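Local structure of ectonucleotide pyrophosphatase/phosphodiesterase family member 5 (Mus musculus, 5VEO) at residues V47-N52 and E333-F338. The protein probably hydrolyses phosphodiester or pyrophosphate bonds of nucleotide substrates as a zinc-dependent ectoenzyme of the nucleotide pyrophosphatase/phosphodiesterase family. The protein carries 1 engineered substitution. Sequence-based numbering, arbitrary orientation.
With EDO (1,2-ethanediol), chain K.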
loop_
_atom_site.group_PDB
_atom_site.type_symbol
_atom_site.label_atom_id
_atom_site.label_comp_id
_atom_site.label_asym_id
_atom_site.label_seq_id
_atom_site.Cartn_x
_atom_site.Cartn_y
_atom_site.Cartn_z
ATOM N N VAL A 47 12.420 0.353 -11.440
ATOM C CA VAL A 47 12.981 1.269 -10.453
ATOM C C VAL A 47 13.462 0.435 -9.269
ATOM O O VAL A 47 12.671 -0.287 -8.660
ATOM C CB VAL A 47 11.962 2.326 -10.004
ATOM C CG1 VAL A 47 12.564 3.207 -8.913
ATOM C CG2 VAL A 47 11.517 3.196 -11.205
ATOM N N ASN A 48 14.754 0.549 -8.921
ATOM C CA ASN A 48 15.298 -0.286 -7.847
ATOM C C ASN A 48 14.669 0.011 -6.486
ATOM O O ASN A 48 14.304 -0.917 -5.749
ATOM C CB ASN A 48 16.812 -0.100 -7.739
ATOM C CG ASN A 48 17.575 -0.859 -8.787
ATOM O OD1 ASN A 48 17.090 -1.836 -9.361
ATOM N ND2 ASN A 48 18.836 -0.453 -8.991
ATOM N N GLN A 49 14.634 1.288 -6.088
ATOM C CA GLN A 49 14.301 1.686 -4.716
ATOM C C GLN A 49 13.170 2.706 -4.730
ATOM O O GLN A 49 13.385 3.893 -4.988
ATOM C CB GLN A 49 15.517 2.238 -3.981
ATOM C CG GLN A 49 16.478 1.144 -3.572
ATOM C CD GLN A 49 15.892 0.186 -2.520
ATOM O OE1 GLN A 49 15.620 0.570 -1.388
ATOM N NE2 GLN A 49 15.671 -1.047 -2.910
ATOM N N VAL A 50 11.986 2.212 -4.395
ATOM C CA VAL A 50 10.769 3.005 -4.268
ATOM C C VAL A 50 10.568 3.305 -2.804
ATOM O O VAL A 50 10.329 2.388 -2.002
ATOM C CB VAL A 50 9.554 2.250 -4.804
ATOM C CG1 VAL A 50 8.257 3.079 -4.589
ATOM C CG2 VAL A 50 9.772 1.847 -6.248
ATOM N N THR A 51 10.676 4.567 -2.442
ATOM C CA THR A 51 10.340 4.965 -1.086
ATOM C C THR A 51 8.835 5.150 -1.007
ATOM O O THR A 51 8.278 6.081 -1.615
ATOM C CB THR A 51 11.061 6.244 -0.686
ATOM O OG1 THR A 51 12.461 6.015 -0.720
ATOM C CG2 THR A 51 10.666 6.638 0.706
ATOM N N ASN A 52 8.185 4.253 -0.281
ATOM C CA ASN A 52 6.744 4.294 -0.072
ATOM C C ASN A 52 6.467 5.183 1.141
ATOM O O ASN A 52 7.307 6.014 1.506
ATOM C CB ASN A 52 6.198 2.858 0.022
ATOM C CG ASN A 52 6.875 2.008 1.115
ATOM O OD1 ASN A 52 7.969 2.327 1.613
ATOM N ND2 ASN A 52 6.230 0.885 1.464
ATOM N N GLU A 333 13.807 -3.066 3.342
ATOM C CA GLU A 333 12.912 -4.217 3.333
ATOM C C GLU A 333 11.446 -3.805 3.224
ATOM O O GLU A 333 10.614 -4.642 2.862
ATOM C CB GLU A 333 13.135 -5.095 4.563
ATOM C CG GLU A 333 14.476 -5.836 4.468
ATOM C CD GLU A 333 14.809 -6.782 5.578
ATOM O OE1 GLU A 333 13.925 -7.204 6.314
ATOM O OE2 GLU A 333 16.020 -7.110 5.704
ATOM N N MET A 334 11.118 -2.547 3.531
ATOM C CA MET A 334 9.745 -2.065 3.384
ATOM C C MET A 334 9.427 -1.595 1.971
ATOM O O MET A 334 8.254 -1.302 1.687
ATOM C CB MET A 334 9.481 -0.941 4.373
ATOM C CG MET A 334 9.446 -1.390 5.812
ATOM S SD MET A 334 8.213 -2.655 6.152
ATOM C CE MET A 334 9.193 -4.117 6.136
ATOM N N HIS A 335 10.431 -1.574 1.060
ATOM C CA HIS A 335 10.210 -0.968 -0.252
ATOM C C HIS A 335 9.628 -1.968 -1.254
ATOM O O HIS A 335 10.065 -3.122 -1.323
ATOM C CB HIS A 335 11.510 -0.391 -0.792
ATOM C CG HIS A 335 12.008 0.761 0.019
ATOM N ND1 HIS A 335 13.279 1.272 -0.097
ATOM C CD2 HIS A 335 11.398 1.485 0.986
ATOM C CE1 HIS A 335 13.433 2.265 0.762
ATOM N NE2 HIS A 335 12.297 2.424 1.418
ATOM N N PRO A 336 8.654 -1.527 -2.048
ATOM C CA PRO A 336 8.015 -2.392 -3.037
ATOM C C PRO A 336 8.729 -2.400 -4.379
ATOM O O PRO A 336 9.422 -1.455 -4.744
ATOM C CB PRO A 336 6.651 -1.723 -3.218
ATOM C CG PRO A 336 6.976 -0.261 -3.073
ATOM C CD PRO A 336 8.038 -0.197 -1.991
ATOM N N ILE A 337 8.422 -3.434 -5.165
ATOM C CA ILE A 337 8.814 -3.460 -6.570
ATOM C C ILE A 337 8.119 -2.342 -7.333
ATOM O O ILE A 337 7.006 -1.899 -6.978
ATOM C CB ILE A 337 8.469 -4.789 -7.263
ATOM C CG1 ILE A 337 6.976 -5.094 -7.093
ATOM C CG2 ILE A 337 9.407 -5.876 -6.874
ATOM C CD1 ILE A 337 6.392 -5.993 -8.133
ATOM N N PHE A 338 8.747 -1.925 -8.431
ATOM C CA PHE A 338 8.089 -1.085 -9.434
ATOM C C PHE A 338 8.672 -1.396 -10.807
ATOM O O PHE A 338 9.887 -1.269 -11.017
ATOM C CB PHE A 338 8.254 0.403 -9.119
ATOM C CG PHE A 338 7.543 1.307 -10.085
ATOM C CD1 PHE A 338 6.308 1.841 -9.762
ATOM C CD2 PHE A 338 8.104 1.620 -11.319
ATOM C CE1 PHE A 338 5.637 2.676 -10.662
ATOM C CE2 PHE A 338 7.450 2.434 -12.204
ATOM C CZ PHE A 338 6.207 2.967 -11.874
HETATM C C1 EDO K . 7.554 8.874 0.050
HETATM O O1 EDO K . 6.781 8.586 -1.146
HETATM C C2 EDO K . 8.397 10.161 -0.033
HETATM O O2 EDO K . 9.147 10.368 1.198
HETATM O O HOH W 1 11.621 -2.587 -8.074
HETATM O O HOH W 2 11.936 -0.568 -4.203
#
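His335 lies across the strand of Gln49, Val50 and Thr51, its imidazole gripped at both nitrogens. ND1 donates to Gln49 OE1 at 2.8 Å; the oxygen is close to the ring plane, whereas the nitrogen stands above the plane of the Gln49 amide, 45° out of it. The bend of Gln49 at chi2 (-66°) brings its amide round toward the imidazole. NE2 is bonded to Asn329 O. Val50 O lies over one face of the ring, offset toward the rim and 3.1 Å from His335 CG, with Thr51 CA over the same face. A leucine in place of His335 would probably leave Gln49 OE1 and Asn329 O without their donor and the Gln49 amide held less firmly.

Asn52 extends the polar contacts: ND2 is held mainly by Asp224 O, the backbone carbonyl of a zinc ligand, with a weak bond to Met334 O across the contact, while OD1 is buried without a partner, 3.6 Å from His335 CD2.

Val50 supplies apolar contacts with both its branches, crossing Pro336 and Phe338 at about a right angle: CG1 meets Pro336 CG at 3.9 Å and CG2 reaches Phe338 CB at 3.6 Å. Val47 CG2 approaches Phe338 CD2 obliquely.

Between the backbones, Val47 N bonds directly to Phe338 O at 3.0 Å, nearly straight at 172°. A water beside this bond links Val47 O to Phe338 N, and past the corner at Asn48 a second joins Asn48 O, Val50 N and Pro336 O.

Strand 338-341 runs antiparallel to strand 45-51 in the mixed central sheet of the alkaline phosphatase-like fold, and strand 349-355 lies parallel on the other flank of 45-51. Met354 of strand 349-355 packs on Val47, Val50 and Phe338, and Ile220 and Thr222 of strand 218-222 touch Phe338.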